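Local atomic coordinates of mandelate racemase/muconate lactonizing enzyme (Jannaschia sp., PDB entry 4J3Z), a protein that probably acts on a carboxylate substrate by abstracting its alpha-proton, as other members of the enolase superfamily do, although its own substrate is not established. Residues E135-T140 with A150-A155; F143-E148 with I186-R191; G119-D124 with V357-A362; V316-N321 with G348-E353; L4-I9 with R28-T33. All coordinates share one frame; numbering follows the deposited sequence.

How the contacts relate
Contacts 1 and 2 are neighbours, their centres about 13 Å apart: both use helix 147-159, their segments alternate along the chain, and Phe-143 of contact 2 packs on His-138 and Ser-153 of contact 1. Contacts 3 and 4 form a second pair, about 12 Å between centres, with contact 4 nested in the loop that contact 3 closes; Val-357 of contact 3 packs on Trp-318, Pro-350 and Val-352 of contact 4. All four lie in or beside the enolase-like barrel. Contact 5, in the N-terminal sheet, lies across the chain's centre from contacts 1 and 2, about 43 and 48 Å away between centres, but within about 8 Å of contact 4 at the nearest atoms.

Contact 1 of 5, residues E135-T140 with A150-A155; sequences EPHHDT and AAESAA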
# COMPACT_ATOMS: atom_id res chain seq x y z
N GLU D 135 8.13 46.81 -15.22
CA GLU D 135 9.13 47.56 -15.95
C GLU D 135 8.77 49.06 -15.81
O GLU D 135 7.59 49.40 -15.69
CB GLU D 135 9.11 47.09 -17.40
CG GLU D 135 10.45 46.87 -18.09
CD GLU D 135 11.53 46.28 -17.20
OE1 GLU D 135 11.23 45.37 -16.40
OE2 GLU D 135 12.69 46.72 -17.32
N PRO D 136 9.77 49.97 -15.80
CA PRO D 136 9.45 51.37 -15.44
C PRO D 136 8.32 52.01 -16.26
O PRO D 136 7.68 52.95 -15.78
CB PRO D 136 10.78 52.09 -15.69
CG PRO D 136 11.81 51.03 -15.45
CD PRO D 136 11.21 49.79 -16.05
N HIS D 137 8.08 51.48 -17.45
CA HIS D 137 7.12 52.03 -18.40
C HIS D 137 5.76 51.32 -18.33
O HIS D 137 4.91 51.50 -19.21
CB HIS D 137 7.69 51.92 -19.81
CG HIS D 137 7.68 50.54 -20.36
ND1 HIS D 137 8.52 49.54 -19.91
CD2 HIS D 137 6.91 49.98 -21.33
CE1 HIS D 137 8.28 48.43 -20.58
NE2 HIS D 137 7.30 48.66 -21.44
N HIS D 138 5.58 50.49 -17.30
CA HIS D 138 4.35 49.73 -17.14
C HIS D 138 3.41 50.42 -16.16
O HIS D 138 3.85 50.96 -15.14
CB HIS D 138 4.65 48.32 -16.64
CG HIS D 138 5.14 47.38 -17.70
ND1 HIS D 138 6.14 46.46 -17.47
CD2 HIS D 138 4.75 47.20 -18.98
CE1 HIS D 138 6.35 45.75 -18.57
NE2 HIS D 138 5.53 46.19 -19.50
N ASP D 139 2.12 50.39 -16.47
CA ASP D 139 1.06 50.78 -15.53
C ASP D 139 0.97 49.74 -14.40
O ASP D 139 0.77 48.54 -14.65
CB ASP D 139 -0.29 50.90 -16.25
CG ASP D 139 -1.44 51.29 -15.32
OD1 ASP D 139 -1.27 51.26 -14.08
OD2 ASP D 139 -2.52 51.63 -15.85
N THR D 140 1.09 50.22 -13.16
CA THR D 140 1.18 49.37 -11.96
C THR D 140 -0.05 48.47 -11.75
O THR D 140 0.08 47.28 -11.47
CB THR D 140 1.44 50.20 -10.69
OG1 THR D 140 2.60 51.02 -10.88
CG2 THR D 140 1.66 49.30 -9.48
N ALA D 150 3.99 41.24 -18.62
CA ALA D 150 4.79 40.21 -17.96
C ALA D 150 5.82 39.60 -18.91
O ALA D 150 6.94 39.28 -18.49
CB ALA D 150 3.88 39.13 -17.37
N ALA D 151 5.46 39.45 -20.19
CA ALA D 151 6.42 39.05 -21.23
C ALA D 151 7.56 40.07 -21.40
O ALA D 151 8.73 39.70 -21.42
CB ALA D 151 5.72 38.81 -22.56
N GLU D 152 7.21 41.35 -21.52
CA GLU D 152 8.21 42.42 -21.60
C GLU D 152 9.13 42.42 -20.38
O GLU D 152 10.36 42.46 -20.53
CB GLU D 152 7.54 43.79 -21.75
CG GLU D 152 6.80 43.99 -23.06
CD GLU D 152 6.16 45.37 -23.17
OE1 GLU D 152 6.34 46.19 -22.25
OE2 GLU D 152 5.50 45.65 -24.20
N SER D 153 8.54 42.37 -19.19
CA SER D 153 9.30 42.30 -17.94
C SER D 153 10.12 41.01 -17.83
O SER D 153 11.18 41.00 -17.19
CB SER D 153 8.36 42.44 -16.73
OG SER D 153 8.98 42.00 -15.52
N ALA D 154 9.63 39.92 -18.43
CA ALA D 154 10.39 38.67 -18.48
C ALA D 154 11.58 38.79 -19.42
O ALA D 154 12.68 38.39 -19.05
CB ALA D 154 9.50 37.50 -18.89
N ALA D 155 11.35 39.34 -20.61
CA ALA D 155 12.44 39.64 -21.56
C ALA D 155 13.57 40.46 -20.93
O ALA D 155 14.74 40.16 -21.13
CB ALA D 155 11.90 40.33 -22.82
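Glu-152 holds two imidazoles with a single oxygen: OE1 accepts from NE2 of His-138 at 2.9 Å and from NE2 of His-137 at 2.8 Å. The donors reach it from opposite faces of the carboxylate plane. His-137 comes in on the syn side, while His-138 approaches from above, 42° out of that plane, and its bond is bent, 138° at the hydrogen. Glu-152 delivers the oxygen through a chain that runs straight beyond CG (chi2 -179°). The two rings partly overlap, CD2 of His-138 lying 3.8 Å above the plane of the His-137 ring and offset toward its rim. At the far side of its ring, His-138 ND1 accepts from the backbone N of Glu-135 at 3.0 Å, which suits a ring whose proton sits on NE2. That bond lies within a type I beta turn from Glu-135 to His-138, in the loop that follows strand 125-131 of the enolase-like barrel domain, so the loop is tied to helix 147-159 through Glu-152 and Ser-153. Replacing His-138 by an alanine would probably leave the N of Glu-135 and the oxygen of Glu-152 each short of a partner and take away the ring over one face of His-137. Ser-153, one residue on, meets the edge of the His-138 ring, its N 4.1 Å from CE1, while its hydroxyl bonds to the carbonyl of Tyr-133. Beside it runs the bent side chain of Glu-135, with OE1 3.9 Å from Ser-153 CA; this carboxylate is engaged by Arg-157 in a salt bridge.

Contact 2 of 5, residues F143-E148 with I186-R191; sequences FWTSPE and IDLSAR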
# COMPACT_ATOMS: atom_id res chain seq x y z
N PHE D 143 -0.52 45.93 -14.62
CA PHE D 143 0.60 44.99 -14.76
C PHE D 143 0.25 43.58 -14.32
O PHE D 143 0.57 42.61 -15.02
CB PHE D 143 1.85 45.48 -14.00
CG PHE D 143 3.03 44.55 -14.15
CD1 PHE D 143 3.88 44.64 -15.25
CD2 PHE D 143 3.30 43.58 -13.19
CE1 PHE D 143 4.96 43.78 -15.39
CE2 PHE D 143 4.37 42.72 -13.32
CZ PHE D 143 5.21 42.82 -14.42
N TRP D 144 -0.43 43.48 -13.18
CA TRP D 144 -0.74 42.20 -12.51
C TRP D 144 -1.65 41.26 -13.29
O TRP D 144 -1.66 40.06 -13.01
CB TRP D 144 -1.32 42.47 -11.12
CG TRP D 144 -0.49 43.46 -10.38
CD1 TRP D 144 -0.87 44.70 -9.96
CD2 TRP D 144 0.90 43.32 -10.04
NE1 TRP D 144 0.19 45.34 -9.36
CE2 TRP D 144 1.28 44.51 -9.39
CE3 TRP D 144 1.84 42.30 -10.21
CZ2 TRP D 144 2.58 44.71 -8.91
CZ3 TRP D 144 3.13 42.50 -9.73
CH2 TRP D 144 3.49 43.70 -9.09
N THR D 145 -2.41 41.80 -14.24
CA THR D 145 -3.27 40.99 -15.09
C THR D 145 -2.86 41.08 -16.56
O THR D 145 -3.68 40.85 -17.46
CB THR D 145 -4.77 41.35 -14.94
OG1 THR D 145 -4.97 42.73 -15.27
CG2 THR D 145 -5.26 41.09 -13.50
N SER D 146 -1.59 41.37 -16.80
CA SER D 146 -1.12 41.63 -18.16
C SER D 146 -0.05 40.65 -18.67
O SER D 146 1.12 40.76 -18.31
CB SER D 146 -0.65 43.08 -18.30
OG SER D 146 -0.24 43.35 -19.63
N PRO D 147 -0.46 39.70 -19.53
CA PRO D 147 0.46 38.71 -20.14
C PRO D 147 1.51 39.34 -21.07
O PRO D 147 2.61 38.81 -21.22
CB PRO D 147 -0.48 37.81 -20.95
CG PRO D 147 -1.85 38.06 -20.41
CD PRO D 147 -1.86 39.47 -19.94
N GLU D 148 1.17 40.46 -21.69
CA GLU D 148 2.11 41.18 -22.55
C GLU D 148 3.15 41.95 -21.72
O GLU D 148 4.34 41.90 -22.00
CB GLU D 148 1.34 42.12 -23.49
CG GLU D 148 0.20 41.47 -24.27
CD GLU D 148 -0.96 41.01 -23.38
OE1 GLU D 148 -1.21 41.66 -22.34
OE2 GLU D 148 -1.63 39.99 -23.71
N ILE D 186 -7.67 30.39 -14.71
CA ILE D 186 -6.97 29.35 -15.47
C ILE D 186 -6.58 29.97 -16.80
O ILE D 186 -5.40 29.95 -17.21
CB ILE D 186 -7.89 28.12 -15.66
CG1 ILE D 186 -8.31 27.54 -14.30
CG2 ILE D 186 -7.22 27.05 -16.51
CD1 ILE D 186 -9.58 26.71 -14.32
N ASP D 187 -7.57 30.53 -17.47
CA ASP D 187 -7.34 31.35 -18.65
C ASP D 187 -6.13 32.29 -18.51
O ASP D 187 -5.16 32.16 -19.26
CB ASP D 187 -8.62 32.14 -18.96
CG ASP D 187 -8.49 32.94 -20.21
OD1 ASP D 187 -8.15 32.36 -21.26
OD2 ASP D 187 -8.73 34.16 -20.13
N LEU D 188 -6.18 33.20 -17.55
CA LEU D 188 -5.07 34.14 -17.27
C LEU D 188 -3.72 33.47 -16.99
O LEU D 188 -2.68 34.01 -17.36
CB LEU D 188 -5.43 35.09 -16.12
CG LEU D 188 -4.55 36.31 -15.85
CD1 LEU D 188 -4.56 37.29 -17.03
CD2 LEU D 188 -4.97 37.02 -14.57
N SER D 189 -3.74 32.30 -16.33
CA SER D 189 -2.54 31.48 -16.10
C SER D 189 -1.89 30.97 -17.38
O SER D 189 -0.67 31.06 -17.54
CB SER D 189 -2.87 30.28 -15.19
OG SER D 189 -3.49 30.69 -13.99
N ALA D 190 -2.70 30.41 -18.28
CA ALA D 190 -2.21 29.94 -19.59
C ALA D 190 -1.74 31.10 -20.49
O ALA D 190 -0.63 31.06 -21.03
CB ALA D 190 -3.28 29.10 -20.29
N ARG D 191 -2.57 32.14 -20.62
CA ARG D 191 -2.18 33.33 -21.39
C ARG D 191 -0.85 33.89 -20.90
O ARG D 191 0.03 34.23 -21.71
CB ARG D 191 -3.26 34.41 -21.32
CG ARG D 191 -4.38 34.25 -22.34
CD ARG D 191 -5.50 35.28 -22.13
NE ARG D 191 -5.00 36.65 -21.94
CZ ARG D 191 -5.70 37.65 -21.40
NH1 ARG D 191 -6.95 37.46 -20.98
NH2 ARG D 191 -5.14 38.85 -21.26
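Arg-191 lies across the ring of Pro-147. Near the helix its CB stands 4.0 Å from Pro-147 CG. The chain then runs out and bends at chi3 (47°), which brings NE back to 3.8 Å from the same CG. CZ of Arg-191 stays 4.0 Å from Pro-147 CG. At the tip, NH2 comes to 3.5 Å from Pro-147 CG and also meets CD, the guanidinium being oblique to the proline. The same NH2 faces OE2 of Glu-148 at 4.4 Å, opposite charges beyond salt-bridge range, while NH1 turns back along its own helix to OD2 of Asp-187 at 3.8 Å, a long salt bridge. Pro-147 returns the contact low down, its CB against the backbone carbonyl of Arg-191. One turn earlier, Leu-188 sends CD1 to within 3.7 Å of the carbonyl O of Thr-145, and its CD2 lies 4.2 Å from Thr-145 CG2. The contact thus joins the start of helix 147-159, N-capped by Ser-146, whose OG bonds to the N of Met-149, to the flank of helix 183-200; Phe-192 and Ala-195 cover Pro-147 further along. Asp-187 also packs on Thr-202 of a second subunit. The fit rests on van der Waals contact, the guanidinium end of the arginine against the proline ring and Leu-188 beside Thr-145 and Pro-147; acidic neighbours at a distance probably add only loose electrostatic attraction.

Contact 3 of 5, residues G119-D124 with V357-A362; sequences GGKMND and VAAPDA
The methyl of Ala-359 fits against the loop 119-124: Ala-359 CB lies 4.2 Å from Lys-121 CG and 4.0 Å from Asn-123 O. Ala-359 CB is also 3.7 Å from Asp-124 O. Lys-121 is the centre of an inverse gamma turn, and its CG, opposite the backbone N (chi1 -159°), is directed to the alanine before the chain bends at chi3. Its NZ stays 6.0 Å from OD1 of Asp-361, opposite charges near each other without touching. The polar link is made by backbone alone: N of Ala-359 donates to O of Asp-124 at 3.0 Å, almost straight at 177°, though the donor is tilted from the carbonyl plane. The Asp-124 carboxylate plays no part in it. The side chain of Asn-123 is taken up by the carbonyls of Gly-325 and Cys-328. Other subunits border the same loop, Asn-70 of a third subunit accepting from the N of Lys-121 and Arg-176 of a fourth reaching the O of Met-122. The bond from Ala-359 to Asp-124 keeps the register of the backbone pairing of Val-357 with Ile-126 and so carries on strand 356-358, an antiparallel addition to the parallel strands of the enolase-like barrel, made on strand 125-131.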
# COMPACT_ATOMS: atom_id res chain seq x y z
N GLY D 119 29.85 22.34 4.84
CA GLY D 119 30.27 21.40 3.80
C GLY D 119 31.11 22.04 2.71
O GLY D 119 31.46 21.39 1.72
N GLY D 120 31.42 23.32 2.90
CA GLY D 120 32.28 24.07 2.00
C GLY D 120 31.61 24.52 0.71
O GLY D 120 30.38 24.47 0.57
N LYS D 121 32.46 24.92 -0.24
CA LYS D 121 32.06 25.51 -1.51
C LYS D 121 31.74 24.46 -2.58
O LYS D 121 32.55 24.18 -3.45
CB LYS D 121 33.20 26.41 -2.00
CG LYS D 121 32.83 27.47 -3.02
CD LYS D 121 34.07 27.98 -3.75
CE LYS D 121 34.85 29.02 -2.96
NZ LYS D 121 36.11 29.41 -3.65
N MET D 122 30.53 23.90 -2.52
CA MET D 122 30.04 23.01 -3.56
C MET D 122 29.83 23.78 -4.86
O MET D 122 30.39 23.44 -5.90
CB MET D 122 28.72 22.37 -3.14
CG MET D 122 28.83 20.94 -2.66
SD MET D 122 29.28 19.77 -3.96
CE MET D 122 28.07 20.08 -5.24
N ASN D 123 29.00 24.81 -4.77
CA ASN D 123 28.69 25.67 -5.89
C ASN D 123 29.49 26.98 -5.84
O ASN D 123 29.35 27.75 -4.88
CB ASN D 123 27.19 25.94 -5.94
CG ASN D 123 26.38 24.66 -6.04
OD1 ASN D 123 26.49 23.93 -7.02
ND2 ASN D 123 25.56 24.38 -5.02
N ASP D 124 30.34 27.19 -6.85
CA ASP D 124 31.13 28.42 -6.98
C ASP D 124 30.22 29.63 -7.17
O ASP D 124 30.43 30.69 -6.61
CB ASP D 124 32.10 28.32 -8.16
CG ASP D 124 33.48 27.82 -7.75
OD1 ASP D 124 33.60 27.24 -6.65
OD2 ASP D 124 34.44 28.02 -8.53
N VAL D 357 24.59 34.27 -8.31
CA VAL D 357 25.27 34.82 -7.14
C VAL D 357 26.53 34.00 -6.93
O VAL D 357 26.49 32.78 -7.06
CB VAL D 357 24.42 34.70 -5.86
CG1 VAL D 357 24.91 35.67 -4.79
CG2 VAL D 357 22.94 34.92 -6.15
N ALA D 358 27.64 34.67 -6.62
CA ALA D 358 28.89 33.97 -6.35
C ALA D 358 29.02 33.77 -4.86
O ALA D 358 28.60 34.62 -4.07
CB ALA D 358 30.07 34.77 -6.89
N ALA D 359 29.60 32.64 -4.47
CA ALA D 359 29.87 32.33 -3.06
C ALA D 359 30.63 33.48 -2.38
O ALA D 359 31.72 33.84 -2.83
CB ALA D 359 30.63 31.03 -2.94
N PRO D 360 30.05 34.06 -1.32
CA PRO D 360 30.65 35.20 -0.60
C PRO D 360 32.02 34.89 0.03
O PRO D 360 32.38 33.72 0.22
CB PRO D 360 29.61 35.55 0.47
CG PRO D 360 28.32 34.97 -0.04
CD PRO D 360 28.72 33.72 -0.77
N ASP D 361 32.75 35.95 0.36
CA ASP D 361 34.18 35.89 0.69
C ASP D 361 34.50 36.24 2.14
O ASP D 361 35.62 36.00 2.61
CB ASP D 361 34.94 36.87 -0.21
CG ASP D 361 35.72 36.18 -1.31
OD1 ASP D 361 35.93 34.95 -1.23
OD2 ASP D 361 36.15 36.88 -2.25
N ALA D 362 33.55 36.86 2.82
CA ALA D 362 33.79 37.45 4.13
C ALA D 362 33.40 36.49 5.25
O ALA D 362 32.59 35.58 5.04
CB ALA D 362 33.04 38.77 4.26

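Contact 4 of 5, residues V316-N321 with G348-E353; sequences VEWAAN and GRPRVE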
# COMPACT_ATOMS: atom_id res chain seq x y z
N VAL D 316 19.11 39.79 5.24
CA VAL D 316 19.74 38.85 6.17
C VAL D 316 19.32 37.41 5.86
O VAL D 316 20.19 36.55 5.64
CB VAL D 316 19.52 39.22 7.66
CG1 VAL D 316 20.21 38.20 8.55
CG2 VAL D 316 20.09 40.60 7.95
N GLU D 317 18.02 37.14 5.81
CA GLU D 317 17.53 35.82 5.35
C GLU D 317 18.04 35.47 3.95
O GLU D 317 18.28 34.30 3.65
CB GLU D 317 16.00 35.75 5.40
CG GLU D 317 15.41 34.37 5.12
CD GLU D 317 13.89 34.36 5.08
OE1 GLU D 317 13.31 34.93 4.14
OE2 GLU D 317 13.26 33.76 5.99
N TRP D 318 18.19 36.49 3.09
CA TRP D 318 18.77 36.34 1.75
C TRP D 318 20.20 35.81 1.82
O TRP D 318 20.52 34.81 1.19
CB TRP D 318 18.72 37.66 0.98
CG TRP D 318 19.70 37.78 -0.19
CD1 TRP D 318 20.75 38.65 -0.29
CD2 TRP D 318 19.71 37.00 -1.40
NE1 TRP D 318 21.41 38.47 -1.49
CE2 TRP D 318 20.79 37.47 -2.19
CE3 TRP D 318 18.91 35.96 -1.90
CZ2 TRP D 318 21.09 36.93 -3.44
CZ3 TRP D 318 19.21 35.43 -3.15
CH2 TRP D 318 20.29 35.92 -3.90
N ALA D 319 21.04 36.49 2.60
CA ALA D 319 22.41 36.04 2.85
C ALA D 319 22.40 34.58 3.31
O ALA D 319 22.98 33.73 2.64
CB ALA D 319 23.10 36.92 3.87
N ALA D 320 21.72 34.32 4.43
CA ALA D 320 21.59 32.97 5.01
C ALA D 320 21.22 31.91 3.98
O ALA D 320 21.80 30.83 3.97
CB ALA D 320 20.59 32.98 6.16
N ASN D 321 20.24 32.23 3.11
CA ASN D 321 19.92 31.40 1.94
C ASN D 321 21.14 31.15 1.08
O ASN D 321 21.39 30.02 0.67
CB ASN D 321 18.88 32.07 1.04
CG ASN D 321 17.56 32.30 1.74
OD1 ASN D 321 17.21 31.58 2.69
ND2 ASN D 321 16.81 33.29 1.27
N GLY D 348 27.38 44.46 2.35
CA GLY D 348 27.89 43.09 2.19
C GLY D 348 26.93 42.12 1.53
O GLY D 348 27.30 41.00 1.18
N ARG D 349 25.68 42.55 1.35
CA ARG D 349 24.67 41.74 0.69
C ARG D 349 25.21 41.05 -0.57
O ARG D 349 25.87 41.69 -1.39
CB ARG D 349 23.48 42.63 0.31
CG ARG D 349 22.22 41.87 -0.04
CD ARG D 349 21.16 42.80 -0.60
NE ARG D 349 21.49 43.19 -1.96
CZ ARG D 349 21.10 42.53 -3.05
NH1 ARG D 349 21.47 42.96 -4.25
NH2 ARG D 349 20.34 41.44 -2.93
N PRO D 350 24.94 39.74 -0.71
CA PRO D 350 25.30 39.05 -1.94
C PRO D 350 24.52 39.64 -3.12
O PRO D 350 23.31 39.86 -3.03
CB PRO D 350 24.86 37.60 -1.68
CG PRO D 350 24.79 37.48 -0.19
CD PRO D 350 24.32 38.82 0.27
N ARG D 351 25.22 39.90 -4.22
CA ARG D 351 24.60 40.50 -5.40
C ARG D 351 24.38 39.47 -6.49
O ARG D 351 25.29 38.71 -6.84
CB ARG D 351 25.45 41.65 -5.95
CG ARG D 351 26.22 42.42 -4.89
CD ARG D 351 27.20 43.41 -5.51
NE ARG D 351 26.64 44.77 -5.53
CZ ARG D 351 27.37 45.89 -5.53
NH1 ARG D 351 28.70 45.83 -5.50
NH2 ARG D 351 26.77 47.07 -5.55
N VAL D 352 23.16 39.42 -7.02
CA VAL D 352 22.91 38.64 -8.23
C VAL D 352 23.55 39.41 -9.38
O VAL D 352 23.12 40.51 -9.71
CB VAL D 352 21.40 38.45 -8.49
CG1 VAL D 352 21.17 37.83 -9.86
CG2 VAL D 352 20.78 37.61 -7.38
N GLU D 353 24.61 38.84 -9.94
CA GLU D 353 25.28 39.45 -11.09
C GLU D 353 25.22 38.47 -12.26
O GLU D 353 25.74 37.34 -12.18
CB GLU D 353 26.73 39.86 -10.74
CG GLU D 353 26.83 40.78 -9.51
CD GLU D 353 28.03 41.71 -9.54
OE1 GLU D 353 29.13 41.32 -9.11
OE2 GLU D 353 27.86 42.87 -9.98
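With chi1 at 159°, Trp-318 swings its indole off helix 315-327 toward the loop 348-353, and Arg-349, folded at chi3 (74°), brings its guanidinium back to the same ring. The contact is buried in the enolase-like barrel domain, where the loop leading to strand 356-358 crosses the side of the helix. The indole N-H makes the polar link: NE1 of Trp-318 donates to O of Pro-350 at 2.8 Å, with the oxygen close to the plane of the ring and the bond moderately bent at 156°. The proline ring slides past the five-membered ring, its CD 3.6 Å from Trp-318 CD1, and its CG reaches on to Ala-319 CA at 4.1 Å. At the six-membered end, CH2 of Trp-318 meets CG2 of Val-352 at 3.9 Å, the two side chains crossing at about a right angle. An alanine in place of Trp-318 would probably leave the carbonyl of Pro-350 without its buried donor and open a gap beside Val-352. Arg-349 lays CG 3.5 Å from Trp-318 CD1. Its guanidinium is held in salt bridges by Glu-338 and Glu-343, and NH2 lies 3.5 Å from NE1 of Trp-318, two donors side by side with no bond between them.

Contact 5 of 5, residues L4-I9 with R28-T33; sequences LDTLDI and RVTTDT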
# COMPACT_ATOMS: atom_id res chain seq x y z
N LEU D 4 26.33 33.94 24.48
CA LEU D 4 25.40 34.92 23.94
C LEU D 4 24.93 35.79 25.10
O LEU D 4 24.59 35.27 26.17
CB LEU D 4 24.20 34.26 23.24
CG LEU D 4 24.43 33.17 22.18
CD1 LEU D 4 23.11 32.60 21.71
CD2 LEU D 4 25.24 33.66 20.99
N ASP D 5 24.92 37.11 24.89
CA ASP D 5 24.60 38.04 25.98
C ASP D 5 23.33 38.86 25.74
O ASP D 5 22.32 38.63 26.41
CB ASP D 5 25.79 38.96 26.27
CG ASP D 5 25.74 39.58 27.67
OD1 ASP D 5 24.71 39.42 28.37
OD2 ASP D 5 26.72 40.22 28.07
N THR D 6 23.37 39.81 24.80
CA THR D 6 22.25 40.72 24.56
C THR D 6 21.64 40.60 23.16
O THR D 6 22.28 40.13 22.21
CB THR D 6 22.62 42.20 24.76
OG1 THR D 6 23.44 42.64 23.67
CG2 THR D 6 23.33 42.45 26.12
N LEU D 7 20.39 41.05 23.06
CA LEU D 7 19.66 41.03 21.82
C LEU D 7 19.01 42.38 21.53
O LEU D 7 18.36 42.97 22.38
CB LEU D 7 18.59 39.94 21.87
CG LEU D 7 17.58 39.85 20.72
CD1 LEU D 7 18.27 39.57 19.39
CD2 LEU D 7 16.54 38.79 21.03
N ASP D 8 19.22 42.87 20.31
CA ASP D 8 18.48 44.03 19.83
C ASP D 8 17.67 43.57 18.64
O ASP D 8 18.18 42.86 17.78
CB ASP D 8 19.42 45.17 19.46
CG ASP D 8 20.35 45.55 20.60
OD1 ASP D 8 19.95 45.43 21.79
OD2 ASP D 8 21.49 45.98 20.31
N ILE D 9 16.40 43.95 18.63
CA ILE D 9 15.48 43.58 17.55
C ILE D 9 15.14 44.85 16.79
O ILE D 9 14.86 45.89 17.40
CB ILE D 9 14.19 42.91 18.09
CG1 ILE D 9 14.51 41.69 18.96
CG2 ILE D 9 13.25 42.52 16.94
CD1 ILE D 9 13.30 40.99 19.53
N ARG D 28 19.91 41.29 16.12
CA ARG D 28 21.36 41.40 16.23
C ARG D 28 21.82 40.98 17.63
O ARG D 28 21.62 41.72 18.59
CB ARG D 28 21.82 42.83 15.92
CG ARG D 28 23.33 43.02 15.94
CD ARG D 28 23.66 44.44 16.35
NE ARG D 28 23.99 45.27 15.20
CZ ARG D 28 23.64 46.54 15.04
NH1 ARG D 28 22.91 47.16 15.96
NH2 ARG D 28 24.03 47.19 13.94
N VAL D 29 22.40 39.79 17.72
CA VAL D 29 22.89 39.23 18.99
C VAL D 29 24.36 39.60 19.21
O VAL D 29 25.18 39.42 18.32
CB VAL D 29 22.75 37.69 19.02
CG1 VAL D 29 23.34 37.10 20.30
CG2 VAL D 29 21.29 37.28 18.87
N THR D 30 24.68 40.10 20.42
CA THR D 30 26.06 40.37 20.85
C THR D 30 26.53 39.34 21.89
O THR D 30 25.76 38.94 22.77
CB THR D 30 26.21 41.79 21.46
OG1 THR D 30 25.85 42.78 20.49
CG2 THR D 30 27.65 42.07 21.91
N THR D 31 27.79 38.94 21.78
CA THR D 31 28.37 37.96 22.71
C THR D 31 28.92 38.65 23.95
O THR D 31 28.98 39.89 24.00
CB THR D 31 29.50 37.16 22.05
OG1 THR D 31 30.43 38.06 21.43
CG2 THR D 31 28.94 36.21 21.00
N ASP D 32 29.34 37.86 24.93
CA ASP D 32 30.05 38.41 26.09
C ASP D 32 31.38 39.07 25.67
O ASP D 32 31.74 40.14 26.20
CB ASP D 32 30.24 37.37 27.21
CG ASP D 32 31.03 36.13 26.77
OD1 ASP D 32 31.27 35.91 25.56
OD2 ASP D 32 31.41 35.35 27.66
N THR D 33 32.06 38.45 24.70
CA THR D 33 33.37 38.91 24.20
C THR D 33 33.33 39.97 23.09
O THR D 33 34.38 40.33 22.54
CB THR D 33 34.22 37.74 23.63
OG1 THR D 33 33.51 37.13 22.53
CG2 THR D 33 34.56 36.70 24.71
O HOH W 1 23.25 42.91 20.40
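Strands 4-9 and 28-31 run antiparallel, bonded through the backbones of Asp-5, Thr-6 and Asp-8 on one and Arg-28 and Thr-30 on the other. N of Arg-28 donates to O of Asp-8 at 2.9 Å, and N of Asp-8 donates back to O of Arg-28. N of Thr-30 bonds to O of Thr-6 at 3.0 Å. At Thr-30 the register slips by one: its O accepts from N of Asp-5 at 2.9 Å and from N of Thr-6 at 3.3 Å, a classic beta bulge. Apolar contacts lie on the face of Leu-7 and Val-29, with Leu-7 CD1 3.8 Å from Val-29 CG2 and Leu-4 CD2 4.0 Å from Val-29 CG1; helices 48-62 and 89-109 cover this face. On the other, Thr-6 and Thr-30 stand side by side, and a water bonds to both hydroxyls, 2.6 Å from Thr-30 OG1, while donating at 2.7 Å to the O of Arg-28 that Asp-8 N also holds. Asp-5 and Arg-28 form salt bridges elsewhere in the chain, with Arg-64 and Asp-371. An apolar and a polar face befit the N-terminal domain's three-stranded antiparallel sheet packed on helices, its register set by backbone bonds.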